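Local coordinates for uncharacterized conserved protein (Idiomarina loihiensis, PDB 2QSD), which is of unknown function but belongs to the DUF1543 family, its chain built mainly of antiparallel beta-strands that carry two short helices, at residues P35-E38 with E39-A43; L63-D67 with G68-H72; V149-D153 with N154-T158. One frame throughout, in Å; residues are numbered along the deposited sequence.

Contact 1: P35-E38 with E39-A43; sequences PSME and ETYPA
Thr40 folds back on Met37 in a type I beta turn, Met37 to Thr40, that leads from strand 26-34 towards helix 41-47. Met37 is present as selenomethionine. Its carbonyl oxygen is the main polar centre and takes two hydrogen bonds from Thr40. The backbone bond, Thr40 N to Met37 O, is 3.0 Å long with 158° at the hydrogen, and this donor stands above the carbonyl plane. The hydroxyl bond, Thr40 OG1 to Met37 O, is shorter at 2.6 Å and lies in the carbonyl plane. OG1 reaches it because chi1 of 70° sets the hydroxyl between the backbone N and the carbonyl carbon. The same torsion leaves CG2 beside Ser36 O.

A second polar group joins Ser36 and Glu39. Ser36 OG donates to Glu39 OE2 at 3.1 Å, using the anti lone pair of that carboxylate oxygen. The bonds from Glu39 N to Ser36 O and OG are both weak. The Glu39 side chain crosses Pro35 at about a right angle, and Pro35 CG lies 3.7 Å from Glu39 OE2.

Apolar and CH-pi contacts complete the turn. Thr40 touches Phe11 and Val32 of neighbouring strands, and the Met37 side chain rests on Val13. The bent Met37 chain brings its CE back to the edge of the Tyr41 ring, 3.7 Å from CE1. A CH-pi contact covers one face of that ring: Glu38 CA sits 3.8 Å from the centroid of the Tyr41 ring, only 8° off the ring normal.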
ATOM      1  N   PRO A  35      25.354   6.102  -8.494  1.00 50.16           N
ATOM      2  CA  PRO A  35      25.674   6.912  -9.688  1.00 54.09           C
ATOM      3  C   PRO A  35      24.565   6.867 -10.737  1.00 56.10           C
ATOM      4  O   PRO A  35      24.361   7.832 -11.477  1.00 55.50           O
ATOM      5  CB  PRO A  35      26.936   6.243 -10.251  1.00 54.49           C
ATOM      6  CG  PRO A  35      27.430   5.313  -9.166  1.00 54.85           C
ATOM      7  CD  PRO A  35      26.243   4.931  -8.358  1.00 46.75           C
ATOM      8  N   SER A  36      23.873   5.735 -10.804  1.00 56.87           N
ATOM      9  CA  SER A  36      22.746   5.565 -11.708  1.00 54.10           C
ATOM     10  C   SER A  36      21.629   4.824 -10.991  1.00 52.01           C
ATOM     11  O   SER A  36      21.825   4.295  -9.898  1.00 51.15           O
ATOM     12  CB  SER A  36      23.169   4.801 -12.967  1.00 51.50           C
ATOM     13  OG  SER A  36      23.600   3.484 -12.656  1.00 59.84           O
HETATM   14  N   MSE A  37      20.464   4.792 -11.625  1.00 52.58           N
HETATM   15  CA  MSE A  37      19.296   4.109 -11.107  1.00 46.04           C
HETATM   16  C   MSE A  37      19.522   2.590 -11.004  1.00 55.59           C
HETATM   17  O   MSE A  37      19.268   1.994  -9.950  1.00 52.83           O
HETATM   18  CB  MSE A  37      18.098   4.455 -11.989  1.00 49.10           C
HETATM   19  CG  MSE A  37      16.738   4.103 -11.419  1.00 69.36           C
HETATM   20 SE   MSE A  37      16.416   4.491  -9.523  1.00 75.64          SE
HETATM   21  CE  MSE A  37      15.802   2.706  -9.241  1.00 44.96           C
ATOM     22  N   GLU A  38      20.044   1.989 -12.078  1.00 53.74           N
ATOM     23  CA  GLU A  38      20.342   0.549 -12.139  1.00 54.87           C
ATOM     24  C   GLU A  38      21.356   0.088 -11.097  1.00 52.23           C
ATOM     25  O   GLU A  38      21.365  -1.076 -10.709  1.00 57.76           O
ATOM     26  CB  GLU A  38      20.849   0.150 -13.530  1.00 54.53           C
ATOM     27  CG  GLU A  38      19.806   0.224 -14.635  1.00 58.88           C
ATOM     28  CD  GLU A  38      20.273  -0.400 -15.947  1.00 63.84           C
ATOM     29  OE1 GLU A  38      21.497  -0.609 -16.127  1.00 61.29           O
ATOM     30  OE2 GLU A  38      19.404  -0.678 -16.806  1.00 61.90           O
ATOM     31  N   GLU A  39      22.208   1.001 -10.644  1.00 52.97           N
ATOM     32  CA  GLU A  39      23.196   0.669  -9.623  1.00 59.24           C
ATOM     33  C   GLU A  39      22.635   0.708  -8.202  1.00 52.75           C
ATOM     34  O   GLU A  39      23.353   0.425  -7.246  1.00 53.79           O
ATOM     35  CB  GLU A  39      24.442   1.548  -9.759  1.00 56.79           C
ATOM     36  CG  GLU A  39      25.326   1.154 -10.942  1.00 65.21           C
ATOM     37  CD  GLU A  39      26.578   1.998 -11.047  1.00 77.32           C
ATOM     38  OE1 GLU A  39      27.564   1.692 -10.344  1.00 92.13           O
ATOM     39  OE2 GLU A  39      26.579   2.962 -11.841  1.00 87.67           O
ATOM     40  N   THR A  40      21.354   1.048  -8.068  1.00 52.01           N
ATOM     41  CA  THR A  40      20.694   1.041  -6.764  1.00 47.90           C
ATOM     42  C   THR A  40      19.852  -0.220  -6.551  1.00 47.75           C
ATOM     43  O   THR A  40      19.313  -0.431  -5.456  1.00 40.38           O
ATOM     44  CB  THR A  40      19.806   2.284  -6.548  1.00 46.94           C
ATOM     45  OG1 THR A  40      18.656   2.217  -7.398  1.00 47.44           O
ATOM     46  CG2 THR A  40      20.577   3.576  -6.814  1.00 43.50           C
ATOM     47  N   TYR A  41      19.756  -1.051  -7.593  1.00 40.28           N
ATOM     48  CA  TYR A  41      18.926  -2.263  -7.563  1.00 42.79           C
ATOM     49  C   TYR A  41      19.213  -3.222  -6.395  1.00 46.74           C
ATOM     50  O   TYR A  41      18.263  -3.679  -5.761  1.00 49.12           O
ATOM     51  CB  TYR A  41      18.918  -2.999  -8.914  1.00 41.24           C
ATOM     52  CG  TYR A  41      18.176  -2.294 -10.036  1.00 48.93           C
ATOM     53  CD1 TYR A  41      17.350  -1.192  -9.783  1.00 51.24           C
ATOM     54  CD2 TYR A  41      18.268  -2.755 -11.355  1.00 49.93           C
ATOM     55  CE1 TYR A  41      16.665  -0.553 -10.809  1.00 41.02           C
ATOM     56  CE2 TYR A  41      17.575  -2.120 -12.395  1.00 39.61           C
ATOM     57  CZ  TYR A  41      16.779  -1.019 -12.106  1.00 43.71           C
ATOM     58  OH  TYR A  41      16.087  -0.374 -13.102  1.00 54.98           O
ATOM     59  N   PRO A  42      20.505  -3.533  -6.105  1.00 52.49           N
ATOM     60  CA  PRO A  42      20.786  -4.326  -4.896  1.00 50.69           C
ATOM     61  C   PRO A  42      20.239  -3.730  -3.603  1.00 48.87           C
ATOM     62  O   PRO A  42      19.715  -4.466  -2.763  1.00 53.23           O
ATOM     63  CB  PRO A  42      22.321  -4.353  -4.847  1.00 45.84           C
ATOM     64  CG  PRO A  42      22.727  -4.249  -6.265  1.00 50.95           C
ATOM     65  CD  PRO A  42      21.754  -3.261  -6.848  1.00 52.42           C
ATOM     66  N   ALA A  43      20.350  -2.411  -3.462  1.00 43.41           N
ATOM     67  CA  ALA A  43      19.892  -1.719  -2.268  1.00 40.73           C
ATOM     68  C   ALA A  43      18.371  -1.652  -2.197  1.00 42.09           C
ATOM     69  O   ALA A  43      17.803  -1.608  -1.108  1.00 51.36           O
ATOM     70  CB  ALA A  43      20.494  -0.324  -2.195  1.00 37.81           C
TER

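Contact 2: L63-D67 with G68-H72; sequences LHHVD and GYRIH
His65 and Arg70 face each other as a non-hydrogen-bonded pair in a tight antiparallel hairpin. The imidazole lies against the aliphatic start of the arginine, with His65 NE2 3.4 Å from Arg70 CB. The two side chains meet at a slant, their ring and guanidinium planes 50° apart. CG of Arg70 stands anti to the backbone N, and the extended chain carries Arg70 NE to 5.1 Å from His65 NE2, not in contact. Two hydrogen bonds fix the rotation of the imidazole. His65 ND1 pairs with His64 ND1 at 2.9 Å, and either nitrogen could be the donor. His65 NE2 bonds to Asp162 OD2.

On the other face lie Val66, Tyr69 and Ile71. Ile71 turns toward the first strand, and its CD1 lies 4.1 Å from Val66 CG2 and 3.6 Å from Leu63 O. The Val66 and Ile71 side chains cross at a slant. Tyr69 CG stands anti to the carbonyl carbon (chi1 -69°), and the ring edge is turned to Val66 O, which lies near the ring plane.

Three backbone bonds hold the strands together. Val66 and Tyr69 bond in both directions, Val66 N to Tyr69 O and Tyr69 N to Val66 O. Ile71 N bonds to His64 O at 2.9 Å. A type I' turn from Val66 to Tyr69 closes the hairpin. Gly68 takes a positive phi of 89° there, where a side chain would clash with the carbonyl O of Asp67.

Strand 65-66 is the outermost strand of its four-stranded sheet within this chain. Strand 69-74 pairs on its other side with strand 155-161, and Val66 and Tyr69 pack on Val109 of strand 105-110.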
ATOM      1  N   LEU A  63      16.490  13.212  -5.976  1.00 38.76           N
ATOM      2  CA  LEU A  63      16.273  14.287  -5.009  1.00 44.20           C
ATOM      3  C   LEU A  63      17.568  15.070  -4.805  1.00 40.82           C
ATOM      4  O   LEU A  63      18.532  14.527  -4.266  1.00 39.31           O
ATOM      5  CB  LEU A  63      15.844  13.681  -3.671  1.00 42.61           C
ATOM      6  CG  LEU A  63      14.522  14.044  -2.998  1.00 50.24           C
ATOM      7  CD1 LEU A  63      14.653  13.803  -1.501  1.00 46.15           C
ATOM      8  CD2 LEU A  63      14.054  15.471  -3.277  1.00 43.40           C
ATOM      9  N   HIS A  64      17.600  16.332  -5.235  1.00 42.80           N
ATOM     10  CA  HIS A  64      18.814  17.157  -5.103  1.00 37.21           C
ATOM     11  C   HIS A  64      18.625  18.428  -4.274  1.00 44.24           C
ATOM     12  O   HIS A  64      19.596  18.979  -3.737  1.00 41.81           O
ATOM     13  CB  HIS A  64      19.431  17.490  -6.468  1.00 35.52           C
ATOM     14  CG  HIS A  64      18.447  17.988  -7.481  1.00 43.93           C
ATOM     15  ND1 HIS A  64      17.902  19.254  -7.435  1.00 47.29           N
ATOM     16  CD2 HIS A  64      17.921  17.393  -8.578  1.00 44.00           C
ATOM     17  CE1 HIS A  64      17.072  19.413  -8.450  1.00 37.33           C
ATOM     18  NE2 HIS A  64      17.063  18.297  -9.157  1.00 45.64           N
ATOM     19  N   HIS A  65      17.380  18.882  -4.163  1.00 42.37           N
ATOM     20  CA  HIS A  65      17.061  20.073  -3.387  1.00 39.11           C
ATOM     21  C   HIS A  65      15.762  19.903  -2.626  1.00 43.26           C
ATOM     22  O   HIS A  65      14.789  19.383  -3.178  1.00 42.20           O
ATOM     23  CB  HIS A  65      16.959  21.299  -4.295  1.00 40.13           C
ATOM     24  CG  HIS A  65      18.283  21.867  -4.689  1.00 44.70           C
ATOM     25  ND1 HIS A  65      18.959  21.467  -5.821  1.00 43.86           N
ATOM     26  CD2 HIS A  65      19.058  22.807  -4.102  1.00 44.35           C
ATOM     27  CE1 HIS A  65      20.096  22.134  -5.912  1.00 47.17           C
ATOM     28  NE2 HIS A  65      20.179  22.956  -4.883  1.00 40.60           N
ATOM     29  N   VAL A  66      15.767  20.321  -1.356  1.00 40.40           N
ATOM     30  CA  VAL A  66      14.569  20.355  -0.504  1.00 44.46           C
ATOM     31  C   VAL A  66      14.548  21.667   0.303  1.00 48.31           C
ATOM     32  O   VAL A  66      15.499  21.963   1.032  1.00 52.81           O
ATOM     33  CB  VAL A  66      14.495  19.144   0.489  1.00 42.43           C
ATOM     34  CG1 VAL A  66      13.263  19.258   1.395  1.00 38.50           C
ATOM     35  CG2 VAL A  66      14.454  17.816  -0.239  1.00 38.51           C
ATOM     36  N   ASP A  67      13.468  22.440   0.157  1.00 46.73           N
ATOM     37  CA  ASP A  67      13.232  23.687   0.917  1.00 52.27           C
ATOM     38  C   ASP A  67      14.392  24.696   0.884  1.00 49.45           C
ATOM     39  O   ASP A  67      14.713  25.325   1.895  1.00 52.57           O
ATOM     40  CB  ASP A  67      12.831  23.388   2.375  1.00 54.64           C
ATOM     41  CG  ASP A  67      11.527  22.614   2.492  1.00 64.27           C
ATOM     42  OD1 ASP A  67      10.667  22.708   1.585  1.00 67.41           O
ATOM     43  OD2 ASP A  67      11.357  21.915   3.516  1.00 65.85           O
ATOM     44  N   GLY A  68      15.026  24.831  -0.277  1.00 42.59           N
ATOM     45  CA  GLY A  68      16.136  25.754  -0.439  1.00 37.90           C
ATOM     46  C   GLY A  68      17.505  25.174  -0.130  1.00 43.01           C
ATOM     47  O   GLY A  68      18.517  25.861  -0.295  1.00 44.82           O
ATOM     48  N   TYR A  69      17.540  23.916   0.311  1.00 38.65           N
ATOM     49  CA  TYR A  69      18.794  23.246   0.657  1.00 42.78           C
ATOM     50  C   TYR A  69      19.219  22.261  -0.425  1.00 43.79           C
ATOM     51  O   TYR A  69      18.402  21.502  -0.936  1.00 46.66           O
ATOM     52  CB  TYR A  69      18.677  22.511   2.000  1.00 42.78           C
ATOM     53  CG  TYR A  69      18.547  23.411   3.213  1.00 42.26           C
ATOM     54  CD1 TYR A  69      19.662  23.739   3.986  1.00 42.26           C
ATOM     55  CD2 TYR A  69      17.309  23.924   3.596  1.00 42.88           C
ATOM     56  CE1 TYR A  69      19.548  24.565   5.106  1.00 33.68           C
ATOM     57  CE2 TYR A  69      17.185  24.751   4.711  1.00 47.19           C
ATOM     58  CZ  TYR A  69      18.307  25.064   5.457  1.00 46.74           C
ATOM     59  OH  TYR A  69      18.179  25.875   6.561  1.00 60.22           O
ATOM     60  N   ARG A  70      20.507  22.286  -0.753  1.00 42.03           N
ATOM     61  CA  ARG A  70      21.135  21.337  -1.663  1.00 42.02           C
ATOM     62  C   ARG A  70      21.625  20.113  -0.887  1.00 47.69           C
ATOM     63  O   ARG A  70      22.187  20.247   0.199  1.00 46.80           O
ATOM     64  CB  ARG A  70      22.306  22.015  -2.377  1.00 45.25           C
ATOM     65  CG  ARG A  70      23.071  21.154  -3.367  1.00 40.17           C
ATOM     66  CD  ARG A  70      24.030  22.000  -4.168  1.00 52.91           C
ATOM     67  NE  ARG A  70      24.986  21.190  -4.915  1.00 71.23           N
ATOM     68  CZ  ARG A  70      25.903  21.682  -5.744  1.00 81.84           C
ATOM     69  NH1 ARG A  70      26.732  20.858  -6.372  1.00 73.68           N
ATOM     70  NH2 ARG A  70      25.996  22.993  -5.948  1.00 76.14           N
ATOM     71  N   ILE A  71      21.410  18.930  -1.458  1.00 43.88           N
ATOM     72  CA  ILE A  71      21.769  17.676  -0.817  1.00 43.18           C
ATOM     73  C   ILE A  71      23.152  17.239  -1.272  1.00 46.71           C
ATOM     74  O   ILE A  71      23.414  17.129  -2.472  1.00 51.89           O
ATOM     75  CB  ILE A  71      20.717  16.578  -1.115  1.00 41.96           C
ATOM     76  CG1 ILE A  71      19.355  16.995  -0.554  1.00 39.60           C
ATOM     77  CG2 ILE A  71      21.150  15.233  -0.536  1.00 42.37           C
ATOM     78  CD1 ILE A  71      18.188  16.274  -1.163  1.00 44.83           C
ATOM     79  N   HIS A  72      24.041  17.016  -0.308  1.00 46.59           N
ATOM     80  CA  HIS A  72      25.378  16.501  -0.594  1.00 46.47           C
ATOM     81  C   HIS A  72      25.521  15.106  -0.021  1.00 41.45           C
ATOM     82  O   HIS A  72      24.962  14.807   1.036  1.00 47.00           O
ATOM     83  CB  HIS A  72      26.453  17.407  -0.001  1.00 46.79           C
ATOM     84  CG  HIS A  72      26.529  18.751  -0.646  1.00 54.10           C
ATOM     85  ND1 HIS A  72      27.184  18.963  -1.840  1.00 46.96           N
ATOM     86  CD2 HIS A  72      26.034  19.953  -0.266  1.00 47.74           C
ATOM     87  CE1 HIS A  72      27.085  20.238  -2.169  1.00 58.56           C
ATOM     88  NE2 HIS A  72      26.393  20.861  -1.231  1.00 50.90           N
TER

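Contact 3: V149-D153 with N154-T158; sequences VDLVD and NHYVT
Val157 packs on Val149 and Val152 in a beta-hairpin formed by strands 151-152 and 155-161. The turn at its end is type I', from Val152 to His155. Val157 CB lies 3.5 Å from Val149 O, and Val157 CG2 is 4.2 Å from Val152 CG2. The backbone N of Val157 donates to Asp150 O at 2.8 Å, a nearly straight bond with 165° at the hydrogen. The Val157 side chain also touches Ile71 and Leu73 of the next strand and Leu86 of strand 85-90, so it is buried.

Leu151 pairs with Tyr156 on the opposite face. The two side chains lie side by side and point the same way. Leu151 CG is 3.9 Å from Tyr156 CE1, and Leu151 CD2 sits over one face of the ring. That methyl also reaches Asn154 CA in the turn.

Asp153 and Asn154 are the two central residues of the turn, both with positive phi. Asp153 OD2 bonds to the backbone N of Val33 in strand 26-34. Its carbonyl works within the hairpin. Val152 and His155 bond in both directions through their backbones, and the His155 ring adds one more bond. Its CG stands anti to the carbonyl carbon (chi1 -72°), which keeps the ring on the side of the backbone N, next to Asp153 O. His155 ND1 donates to Asp153 O at 3.0 Å, with the acceptor tilted 28° out of the ring plane.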
ATOM      1  N   VAL A 149      16.540  11.153   7.294  1.00 57.52           N
ATOM      2  CA  VAL A 149      17.306  10.650   6.161  1.00 56.48           C
ATOM      3  C   VAL A 149      18.714  11.257   6.185  1.00 56.90           C
ATOM      4  O   VAL A 149      18.996  12.238   5.492  1.00 52.13           O
ATOM      5  CB  VAL A 149      16.582  10.954   4.815  1.00 59.12           C
ATOM      6  CG1 VAL A 149      17.173  10.133   3.688  1.00 50.28           C
ATOM      7  CG2 VAL A 149      15.085  10.682   4.924  1.00 47.04           C
ATOM      8  N   ASP A 150      19.593  10.668   6.993  1.00 58.10           N
ATOM      9  CA  ASP A 150      20.948  11.197   7.179  1.00 60.28           C
ATOM     10  C   ASP A 150      22.041  10.201   6.818  1.00 60.81           C
ATOM     11  O   ASP A 150      23.182  10.590   6.564  1.00 62.04           O
ATOM     12  CB  ASP A 150      21.144  11.717   8.610  1.00 69.50           C
ATOM     13  CG  ASP A 150      21.064  10.619   9.662  1.00 84.12           C
ATOM     14  OD1 ASP A 150      21.730  10.767  10.709  1.00 92.76           O
ATOM     15  OD2 ASP A 150      20.341   9.619   9.456  1.00 89.93           O
ATOM     16  N   LEU A 151      21.687   8.921   6.807  1.00 61.04           N
ATOM     17  CA  LEU A 151      22.594   7.862   6.388  1.00 57.39           C
ATOM     18  C   LEU A 151      21.830   6.972   5.421  1.00 57.20           C
ATOM     19  O   LEU A 151      20.786   6.420   5.774  1.00 59.52           O
ATOM     20  CB  LEU A 151      23.055   7.044   7.595  1.00 56.90           C
ATOM     21  CG  LEU A 151      24.500   6.548   7.710  1.00 60.15           C
ATOM     22  CD1 LEU A 151      24.558   5.406   8.716  1.00 64.70           C
ATOM     23  CD2 LEU A 151      25.117   6.119   6.381  1.00 55.83           C
ATOM     24  N   VAL A 152      22.333   6.870   4.194  1.00 53.68           N
ATOM     25  CA  VAL A 152      21.690   6.089   3.140  1.00 46.01           C
ATOM     26  C   VAL A 152      22.757   5.336   2.352  1.00 50.84           C
ATOM     27  O   VAL A 152      23.608   5.965   1.719  1.00 52.14           O
ATOM     28  CB  VAL A 152      20.901   6.982   2.130  1.00 48.11           C
ATOM     29  CG1 VAL A 152      20.123   6.111   1.164  1.00 35.69           C
ATOM     30  CG2 VAL A 152      19.957   7.954   2.826  1.00 29.44           C
ATOM     31  N   ASP A 153      22.696   4.003   2.384  1.00 49.43           N
ATOM     32  CA  ASP A 153      23.655   3.125   1.687  1.00 55.73           C
ATOM     33  C   ASP A 153      25.117   3.524   1.923  1.00 58.41           C
ATOM     34  O   ASP A 153      25.880   3.710   0.970  1.00 54.83           O
ATOM     35  CB  ASP A 153      23.363   3.050   0.175  1.00 59.33           C
ATOM     36  CG  ASP A 153      21.936   2.600  -0.146  1.00 61.27           C
ATOM     37  OD1 ASP A 153      21.264   1.995   0.721  1.00 57.33           O
ATOM     38  OD2 ASP A 153      21.495   2.850  -1.288  1.00 55.54           O
ATOM     39  N   ASN A 154      25.476   3.679   3.200  1.00 64.33           N
ATOM     40  CA  ASN A 154      26.824   4.083   3.648  1.00 70.01           C
ATOM     41  C   ASN A 154      27.283   5.476   3.202  1.00 65.77           C
ATOM     42  O   ASN A 154      28.477   5.780   3.210  1.00 63.97           O
ATOM     43  CB  ASN A 154      27.882   3.011   3.323  1.00 76.05           C
ATOM     44  CG  ASN A 154      27.653   1.719   4.088  1.00 90.80           C
ATOM     45  OD1 ASN A 154      27.342   1.734   5.285  1.00 94.41           O
ATOM     46  ND2 ASN A 154      27.804   0.592   3.399  1.00 90.56           N
ATOM     47  N   HIS A 155      26.323   6.314   2.823  1.00 62.08           N
ATOM     48  CA  HIS A 155      26.602   7.694   2.466  1.00 57.95           C
ATOM     49  C   HIS A 155      25.864   8.627   3.405  1.00 53.53           C
ATOM     50  O   HIS A 155      24.680   8.428   3.691  1.00 51.13           O
ATOM     51  CB  HIS A 155      26.206   7.978   1.019  1.00 55.35           C
ATOM     52  CG  HIS A 155      27.109   7.348   0.009  1.00 59.56           C
ATOM     53  ND1 HIS A 155      26.896   6.082  -0.493  1.00 59.57           N
ATOM     54  CD2 HIS A 155      28.223   7.813  -0.604  1.00 60.71           C
ATOM     55  CE1 HIS A 155      27.840   5.794  -1.369  1.00 60.16           C
ATOM     56  NE2 HIS A 155      28.659   6.828  -1.455  1.00 60.92           N
ATOM     57  N   TYR A 156      26.577   9.634   3.895  1.00 54.58           N
ATOM     58  CA  TYR A 156      25.991  10.626   4.787  1.00 57.65           C
ATOM     59  C   TYR A 156      25.342  11.758   3.997  1.00 53.49           C
ATOM     60  O   TYR A 156      25.871  12.200   2.978  1.00 54.65           O
ATOM     61  CB  TYR A 156      27.038  11.164   5.764  1.00 63.26           C
ATOM     62  CG  TYR A 156      27.481  10.149   6.798  1.00 70.44           C
ATOM     63  CD1 TYR A 156      26.771   9.986   7.988  1.00 73.13           C
ATOM     64  CD2 TYR A 156      28.606   9.347   6.585  1.00 73.83           C
ATOM     65  CE1 TYR A 156      27.168   9.054   8.941  1.00 73.04           C
ATOM     66  CE2 TYR A 156      29.013   8.409   7.533  1.00 71.50           C
ATOM     67  CZ  TYR A 156      28.288   8.271   8.709  1.00 76.74           C
ATOM     68  OH  TYR A 156      28.679   7.353   9.655  1.00 80.18           O
ATOM     69  N   VAL A 157      24.184  12.205   4.469  1.00 53.26           N
ATOM     70  CA  VAL A 157      23.448  13.294   3.840  1.00 54.11           C
ATOM     71  C   VAL A 157      23.732  14.597   4.582  1.00 58.62           C
ATOM     72  O   VAL A 157      23.427  14.724   5.773  1.00 61.66           O
ATOM     73  CB  VAL A 157      21.926  13.017   3.841  1.00 53.64           C
ATOM     74  CG1 VAL A 157      21.148  14.212   3.292  1.00 54.85           C
ATOM     75  CG2 VAL A 157      21.614  11.761   3.041  1.00 49.52           C
ATOM     76  N   THR A 158      24.337  15.553   3.881  1.00 56.98           N
ATOM     77  CA  THR A 158      24.549  16.888   4.432  1.00 55.03           C
ATOM     78  C   THR A 158      23.845  17.928   3.574  1.00 53.03           C
ATOM     79  O   THR A 158      23.704  17.753   2.367  1.00 60.86           O
ATOM     80  CB  THR A 158      26.047  17.244   4.592  1.00 57.16           C
ATOM     81  OG1 THR A 158      26.728  17.064   3.346  1.00 65.79           O
ATOM     82  CG2 THR A 158      26.702  16.369   5.658  1.00 65.52           C
TER

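The three contacts follow in series along the chain; none nests in or crosses another. Contact 1 turns the chain from strand 26-34 into helix 41-47. Contact 2 closes the hairpin of strands 65-66 and 69-74. Much later, contact 3 closes the hairpin of strands 151-152 and 155-161. The longer strands of these two hairpins are antiparallel neighbours in one four-stranded sheet. They meet at His72 N and Thr158 O, 2.8 Å apart and probably hydrogen-bonded. Contact 1 touches contact 3 where Ala43 CB packs on Asp153 OD2. It does not touch contact 2, whose nearest atoms are about 9 Å away.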